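Local structure of apical membrane antigen 1, soluble form (Toxoplasma gondii, 2Y8R) at residues N79-V84 with H169-S174; K45-T50 with K151-R156; P60-H65 with A348-E353. The protein takes part in host cell invasion as the parasite-surface component of the moving junction, the ring formed between parasite and host plasma membranes with rhoptry neck proteins. The protein carries 1 engineered substitution. All coordinates share one frame; numbering follows the deposited sequence.

Overall arrangement
From the N terminus, segment 45-50 comes first, then 60-65, then 79-84, all in domain I. Contact 2 closes a loop of about a hundred residues by bringing 151-156 back onto strand 43-47. Contact 1 starts at 79-84 and closes at 169-174, so it crosses contact 2; the two meet where Ser174 OG and Tyr155 OH lie 2.6 Å apart, probably hydrogen-bonded. Contact 3 spans far more chain, from 60-65 to 348-353, and encloses contact 1 in sequence while crossing contact 2. It ties domain I to domain II, whereas contacts 1 and 2 are internal to domain I. Phe80 packs on His65, joining contact 1 to contact 3.

Contact 1: N79-V84 with H169-S174; sequences NFLEDV and HILAVS. Engineered in segment 169-174: Ala172 (natural residue Tyr).
Val84 and Ala172 meet through methyl groups, CG1 of Val84 lying 3.7 Å from CB of Ala172, an engineered residue that is tyrosine in the natural protein. Val84 CG1, anti to the carbonyl carbon (chi1 -67°), is thereby turned toward Ala172. It also reaches Val173 CG2 at 4.2 Å, the two side chains running antiparallel alongside one another. At the other end, Leu81 CB is 3.9 Å from His169 CE1, and its CD2 hangs over one face of the imidazole, displaced toward the rim. Off to one side, the Phe80 ring approaches Leu171 obliquely, CE2 to CD1 4.4 Å.

Phe80 and Leu81 occupy the middle of a type I turn from Asn79 to Glu82. Asn79 OD1 accepts the amide N of Leu81 at 3.0 Å, an Asx turn. Further out, His169 ND1 is hydrogen-bonded to Asn102 OD1, and Asn102 ND2 bonds Asp83 OD1, which also pairs with Arg112.

No hydrogen bond joins the two segments directly. Within domain I, the end of strand 167-170 and the loop after it thus meet the loop before helix 87-93 mainly through apolar contact, while Asn102 provides an indirect polar link.

Contact 2: K45-T50 with K151-R156; sequences KEVDGT and KATKYR
Lys45 passes over the backbone of Lys154, slanting across its side chain, with its CB at Tyr155. Lys45 CB is 4.1 Å from CD2 of Tyr155, approaching the ring obliquely. CG stands anti to the backbone N (chi1 -156°), which carries the chain over the backbone of Lys154, and Lys45 CG comes 3.7 Å from Lys154 O. A bend at chi2 (107°) brings Lys45 CD closer still to Lys154 O, at 3.3 Å. Lys45 CD also meets the neighbouring side chain at Lys154 CG, 4.1 Å away. A second bend, at chi3, turns CE and NZ onward, and NZ forms a salt bridge with Glu54 and a weak hydrogen bond with Tyr216 OH.

Two residues on, Val47 also points at segment 151-156. Its CG2 packs on Tyr155 CB at 3.8 Å and reaches CD2 of the same ring, the two side chains crossing at about a right angle. Beyond Val47 the chain reverses in a type I' turn ending at Thr50, closing the hairpin of strands 43-47 and 50-54. Tyr155 is fixed from outside: besides its partner Ser174, its OH bonds Arg53 O, and its ring stacks with Trp296.

The hairpin and the loop before strand 159-162, both in domain I, thus meet without a hydrogen bond between these segments, through Lys45 and Val47 aliphatic carbons against the Lys154 carbonyl and side chain and the Tyr155 CB and ring. Glu54 pairs with Lys45 NZ and probably offsets part of the positive charge gathered here; its other oxygen accepts the Arg156 backbone N-H.

Contact 3: P60-H65 with A348-E353; sequences PIWGKH and AGSLSE
Trp62 overlaps the backbone of Ala348 to Ser350 with its CB and the CD1 edge of its indole, Trp62 CD1 lying 3.3 Å from Ala348 O, which sits at the ring edge and in its plane. The CB of Trp62 rests 3.5 Å from the amide N of Ser350, while Ser350 CB packs at 3.9 Å from Trp62 CE3. Ser350 OG lies above one face of the indole, offset toward the rim.

Ala348 O collects the polar part of the contact. It accepts the backbone N-H of Trp62 at 2.8 Å, almost straight at 170°, and also takes a CA-H...O contact from Ile61 CA at 3.3 Å. On the Ile61 side chain, the terminal CD1 reaches the methyl of Ala348, 4.0 Å from its CB; CG1 set anti to the carbonyl carbon (chi1 -49°) starts it in that direction. The polar ends are held from outside: Trp62 NE1 bonds Asn230 OD1, and Ser350 OG is within bonding range of Gln231 OE1 and the Asn230 carbonyl.

Strand 61-62 is an outermost strand of the domain I sheet, paired with strand 210-213, and here the Trp62 amide is taken by the loop that follows strand 342-346 of domain II. Ile211 of strand 210-213 and Leu133 also pack on Trp62, and Trp267 bonds Gly349 O, so helix 132-142 of domain I packs on Trp62 and helix 263-272 of domain II reaches the loop through Trp267.

Contact 1: N79-V84 with H169-S174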
# COMPACT_ATOMS: atom_id res chain seq x y z
N ASN A 79 -3.07 12.85 16.49
CA ASN A 79 -3.24 12.94 15.03
C ASN A 79 -1.85 13.17 14.45
O ASN A 79 -1.22 14.19 14.78
CB ASN A 79 -4.11 14.15 14.71
CG ASN A 79 -4.46 14.28 13.22
OD1 ASN A 79 -3.72 13.88 12.33
ND2 ASN A 79 -5.62 14.84 12.96
N PHE A 80 -1.35 12.27 13.60
CA PHE A 80 0.04 12.39 13.11
C PHE A 80 0.23 13.56 12.06
O PHE A 80 1.36 13.81 11.65
CB PHE A 80 0.54 11.05 12.52
CG PHE A 80 -0.10 10.70 11.18
CD1 PHE A 80 -1.49 10.78 11.00
CD2 PHE A 80 0.69 10.35 10.10
CE1 PHE A 80 -2.07 10.46 9.80
CE2 PHE A 80 0.12 10.03 8.89
CZ PHE A 80 -1.29 10.10 8.74
N LEU A 81 -0.86 14.23 11.64
CA LEU A 81 -0.80 15.34 10.66
C LEU A 81 -0.66 16.67 11.39
O LEU A 81 -0.43 17.69 10.76
CB LEU A 81 -2.01 15.35 9.70
CG LEU A 81 -2.32 14.02 8.96
CD1 LEU A 81 -3.58 14.10 8.09
CD2 LEU A 81 -1.14 13.53 8.09
N GLU A 82 -0.77 16.66 12.73
CA GLU A 82 -0.31 17.83 13.51
C GLU A 82 1.22 18.02 13.41
O GLU A 82 1.98 17.12 13.03
CB GLU A 82 -0.79 17.79 14.99
CG GLU A 82 -2.35 18.00 15.31
CD GLU A 82 -3.02 19.27 14.71
OE1 GLU A 82 -2.72 20.42 15.11
OE2 GLU A 82 -3.91 19.12 13.86
N ASP A 83 1.69 19.22 13.71
CA ASP A 83 3.11 19.55 13.51
C ASP A 83 3.97 18.74 14.46
O ASP A 83 3.52 18.44 15.55
CB ASP A 83 3.35 21.02 13.82
CG ASP A 83 2.89 21.95 12.72
OD1 ASP A 83 2.33 21.49 11.68
OD2 ASP A 83 3.10 23.16 12.91
N VAL A 84 5.20 18.42 14.05
CA VAL A 84 6.23 18.07 15.01
C VAL A 84 6.23 19.16 16.05
O VAL A 84 6.09 20.35 15.73
CB VAL A 84 7.65 17.98 14.44
CG1 VAL A 84 7.78 16.84 13.48
CG2 VAL A 84 8.07 19.27 13.79
N HIS A 169 1.02 16.87 2.59
CA HIS A 169 1.84 16.88 3.83
C HIS A 169 3.23 16.30 3.65
O HIS A 169 3.39 15.22 3.11
CB HIS A 169 1.15 16.13 4.96
CG HIS A 169 -0.04 16.84 5.52
ND1 HIS A 169 -0.01 17.50 6.73
CD2 HIS A 169 -1.30 16.96 5.06
CE1 HIS A 169 -1.20 18.00 6.99
NE2 HIS A 169 -2.01 17.70 5.98
N ILE A 170 4.25 17.01 4.12
CA ILE A 170 5.60 16.45 4.15
C ILE A 170 5.85 16.01 5.59
O ILE A 170 5.63 16.78 6.54
CB ILE A 170 6.64 17.46 3.63
CG1 ILE A 170 6.26 17.93 2.21
CG2 ILE A 170 8.03 16.86 3.57
CD1 ILE A 170 6.12 16.82 1.17
N LEU A 171 6.26 14.76 5.79
CA LEU A 171 6.36 14.25 7.19
C LEU A 171 7.78 14.30 7.76
O LEU A 171 8.66 13.55 7.34
CB LEU A 171 5.74 12.87 7.32
CG LEU A 171 4.25 12.65 7.01
CD1 LEU A 171 3.94 11.17 7.11
CD2 LEU A 171 3.27 13.46 7.86
N ALA A 172 8.02 15.19 8.70
CA ALA A 172 9.36 15.27 9.27
C ALA A 172 9.77 13.95 9.91
O ALA A 172 10.94 13.60 9.85
CB ALA A 172 9.47 16.42 10.23
N VAL A 173 8.80 13.19 10.45
CA VAL A 173 9.09 11.90 11.05
C VAL A 173 8.90 10.82 10.01
O VAL A 173 7.81 10.67 9.45
CB VAL A 173 8.19 11.59 12.33
CG1 VAL A 173 8.59 10.27 12.97
CG2 VAL A 173 8.24 12.71 13.37
N SER A 174 9.97 10.07 9.77
CA SER A 174 9.95 8.87 8.96
C SER A 174 9.68 7.59 9.76
O SER A 174 9.34 6.57 9.15
CB SER A 174 11.25 8.69 8.19
OG SER A 174 12.39 9.09 8.95

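Contact 2: K45-T50 with K151-R156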
# COMPACT_ATOMS: atom_id res chain seq x y z
N LYS A 45 20.58 6.72 4.25
CA LYS A 45 20.98 8.07 3.88
C LYS A 45 21.66 8.65 5.09
O LYS A 45 21.20 8.46 6.23
CB LYS A 45 19.77 8.94 3.51
CG LYS A 45 20.09 10.12 2.58
CD LYS A 45 19.56 9.86 1.14
CE LYS A 45 20.16 8.61 0.46
NZ LYS A 45 19.18 8.00 -0.51
N GLU A 46 22.77 9.33 4.82
CA GLU A 46 23.58 9.97 5.87
C GLU A 46 23.21 11.43 6.03
O GLU A 46 23.06 12.15 5.05
CB GLU A 46 25.09 9.81 5.60
CG GLU A 46 25.97 10.09 6.82
CD GLU A 46 27.42 10.35 6.46
OE1 GLU A 46 27.70 11.46 5.94
OE2 GLU A 46 28.27 9.47 6.70
N VAL A 47 23.05 11.84 7.28
CA VAL A 47 22.75 13.22 7.63
C VAL A 47 23.60 13.56 8.84
O VAL A 47 23.65 12.79 9.80
CB VAL A 47 21.22 13.44 7.91
CG1 VAL A 47 20.94 14.87 8.30
CG2 VAL A 47 20.35 13.05 6.67
N ASP A 48 24.31 14.70 8.77
CA ASP A 48 25.23 15.13 9.83
C ASP A 48 26.18 14.03 10.30
O ASP A 48 26.56 13.97 11.48
CB ASP A 48 24.45 15.69 11.03
CG ASP A 48 23.82 17.05 10.73
OD1 ASP A 48 24.26 17.70 9.74
OD2 ASP A 48 22.89 17.49 11.47
N GLY A 49 26.53 13.13 9.39
CA GLY A 49 27.54 12.12 9.65
C GLY A 49 27.06 10.81 10.27
O GLY A 49 27.88 9.94 10.60
N THR A 50 25.74 10.67 10.42
CA THR A 50 25.13 9.45 10.96
C THR A 50 24.26 8.88 9.86
O THR A 50 23.75 9.63 9.01
CB THR A 50 24.35 9.75 12.27
OG1 THR A 50 25.27 10.13 13.31
CG2 THR A 50 23.54 8.56 12.74
N LYS A 151 22.85 22.68 8.43
CA LYS A 151 21.48 23.12 8.14
C LYS A 151 21.01 22.78 6.70
O LYS A 151 20.10 23.45 6.19
CB LYS A 151 21.29 24.63 8.46
CG LYS A 151 20.06 25.33 7.75
CD LYS A 151 19.40 26.52 8.52
CE LYS A 151 19.82 27.91 7.92
NZ LYS A 151 19.04 29.13 8.39
N ALA A 152 21.57 21.73 6.06
CA ALA A 152 21.24 21.44 4.63
C ALA A 152 21.38 19.99 4.09
O ALA A 152 22.47 19.61 3.62
CB ALA A 152 22.01 22.43 3.71
N THR A 153 20.31 19.18 4.07
CA THR A 153 20.49 17.74 3.77
C THR A 153 19.87 17.07 2.55
O THR A 153 19.01 17.61 1.85
CB THR A 153 20.19 16.82 4.98
OG1 THR A 153 18.79 16.89 5.31
CG2 THR A 153 21.08 17.21 6.16
N LYS A 154 20.36 15.84 2.35
CA LYS A 154 20.02 15.01 1.21
C LYS A 154 18.96 13.95 1.57
O LYS A 154 18.72 13.03 0.79
CB LYS A 154 21.32 14.36 0.68
CG LYS A 154 21.19 13.24 -0.40
CD LYS A 154 21.55 13.73 -1.82
CE LYS A 154 20.30 14.13 -2.64
NZ LYS A 154 19.65 12.96 -3.36
N TYR A 155 18.31 14.08 2.74
CA TYR A 155 17.29 13.10 3.21
C TYR A 155 15.97 13.46 2.56
O TYR A 155 15.65 14.63 2.42
CB TYR A 155 17.12 13.15 4.75
CG TYR A 155 16.34 12.01 5.37
CD1 TYR A 155 14.94 12.08 5.53
CD2 TYR A 155 17.00 10.86 5.82
CE1 TYR A 155 14.23 11.03 6.12
CE2 TYR A 155 16.30 9.81 6.39
CZ TYR A 155 14.91 9.89 6.53
OH TYR A 155 14.24 8.82 7.09
N ARG A 156 15.22 12.46 2.15
CA ARG A 156 13.92 12.66 1.53
C ARG A 156 12.82 12.14 2.42
O ARG A 156 12.75 10.95 2.65
CB ARG A 156 13.91 11.97 0.19
CG ARG A 156 14.46 12.85 -0.90
CD ARG A 156 14.45 12.21 -2.28
NE ARG A 156 14.87 13.21 -3.28
CZ ARG A 156 16.02 13.20 -3.94
NH1 ARG A 156 16.90 12.22 -3.74
NH2 ARG A 156 16.29 14.17 -4.81

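Contact 3: P60-H65 with A348-E353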
# COMPACT_ATOMS: atom_id res chain seq x y z
N PRO A 60 2.40 4.47 -3.92
CA PRO A 60 1.71 5.17 -2.84
C PRO A 60 0.80 4.21 -2.07
O PRO A 60 0.23 3.31 -2.64
CB PRO A 60 0.86 6.19 -3.63
CG PRO A 60 0.46 5.45 -4.77
CD PRO A 60 1.67 4.66 -5.19
N ILE A 61 0.68 4.41 -0.77
CA ILE A 61 -0.03 3.45 0.08
C ILE A 61 -1.35 4.04 0.56
O ILE A 61 -1.35 4.95 1.41
CB ILE A 61 0.83 3.02 1.29
CG1 ILE A 61 2.24 2.62 0.84
CG2 ILE A 61 0.19 1.89 2.02
CD1 ILE A 61 2.31 1.48 -0.16
N TRP A 62 -2.46 3.52 0.01
CA TRP A 62 -3.80 4.11 0.16
C TRP A 62 -4.46 3.76 1.49
O TRP A 62 -4.66 2.60 1.80
CB TRP A 62 -4.72 3.74 -1.01
CG TRP A 62 -4.22 4.22 -2.39
CD1 TRP A 62 -3.08 3.81 -3.05
CD2 TRP A 62 -4.86 5.16 -3.26
NE1 TRP A 62 -2.99 4.45 -4.27
CE2 TRP A 62 -4.06 5.30 -4.41
CE3 TRP A 62 -6.04 5.91 -3.18
CZ2 TRP A 62 -4.40 6.15 -5.47
CZ3 TRP A 62 -6.37 6.77 -4.24
CH2 TRP A 62 -5.55 6.88 -5.36
N GLY A 63 -4.76 4.80 2.28
CA GLY A 63 -5.43 4.62 3.55
C GLY A 63 -4.53 4.55 4.77
O GLY A 63 -4.95 4.86 5.88
N LYS A 64 -3.28 4.16 4.55
CA LYS A 64 -2.26 4.19 5.57
C LYS A 64 -2.09 5.48 6.38
O LYS A 64 -1.87 6.55 5.84
CB LYS A 64 -0.93 3.85 4.94
CG LYS A 64 0.22 4.24 5.82
CD LYS A 64 1.46 3.41 5.57
CE LYS A 64 2.57 4.03 6.38
NZ LYS A 64 3.83 3.40 6.04
N HIS A 65 -2.17 5.36 7.70
CA HIS A 65 -1.87 6.48 8.59
C HIS A 65 -1.18 5.90 9.81
O HIS A 65 -1.36 4.73 10.13
CB HIS A 65 -3.15 7.22 9.01
CG HIS A 65 -4.29 6.34 9.42
ND1 HIS A 65 -5.10 5.68 8.50
CD2 HIS A 65 -4.80 6.04 10.64
CE1 HIS A 65 -6.03 5.00 9.15
NE2 HIS A 65 -5.87 5.21 10.45
N ALA A 348 -0.94 -2.17 -0.79
CA ALA A 348 -0.65 -0.83 -1.33
C ALA A 348 -1.89 -0.00 -1.63
O ALA A 348 -1.89 1.19 -1.44
CB ALA A 348 0.20 -0.93 -2.61
N GLY A 349 -2.95 -0.63 -2.10
CA GLY A 349 -4.06 0.12 -2.67
C GLY A 349 -5.29 0.32 -1.81
O GLY A 349 -5.36 -0.08 -0.61
N SER A 350 -6.27 0.94 -2.45
CA SER A 350 -7.44 1.44 -1.76
C SER A 350 -8.48 0.37 -1.56
O SER A 350 -8.47 -0.67 -2.22
CB SER A 350 -8.05 2.63 -2.52
OG SER A 350 -8.22 2.31 -3.88
N LEU A 351 -9.38 0.65 -0.64
CA LEU A 351 -10.60 -0.12 -0.48
C LEU A 351 -11.45 0.02 -1.71
O LEU A 351 -11.93 -0.97 -2.25
CB LEU A 351 -11.39 0.39 0.72
CG LEU A 351 -12.75 -0.26 0.81
CD1 LEU A 351 -12.67 -1.76 1.08
CD2 LEU A 351 -13.61 0.52 1.78
N SER A 352 -11.63 1.26 -2.16
CA SER A 352 -12.46 1.52 -3.32
C SER A 352 -11.83 0.95 -4.55
O SER A 352 -10.62 0.71 -4.60
CB SER A 352 -12.74 3.01 -3.52
OG SER A 352 -13.66 3.12 -4.59
N GLU A 353 -12.65 0.72 -5.56
CA GLU A 353 -12.11 0.24 -6.82
C GLU A 353 -12.25 1.27 -7.94
O GLU A 353 -11.91 0.99 -9.07
CB GLU A 353 -12.70 -1.11 -7.21
CG GLU A 353 -14.16 -1.11 -7.67
CD GLU A 353 -15.17 -1.08 -6.53
OE1 GLU A 353 -14.95 -1.76 -5.48
OE2 GLU A 353 -16.20 -0.39 -6.71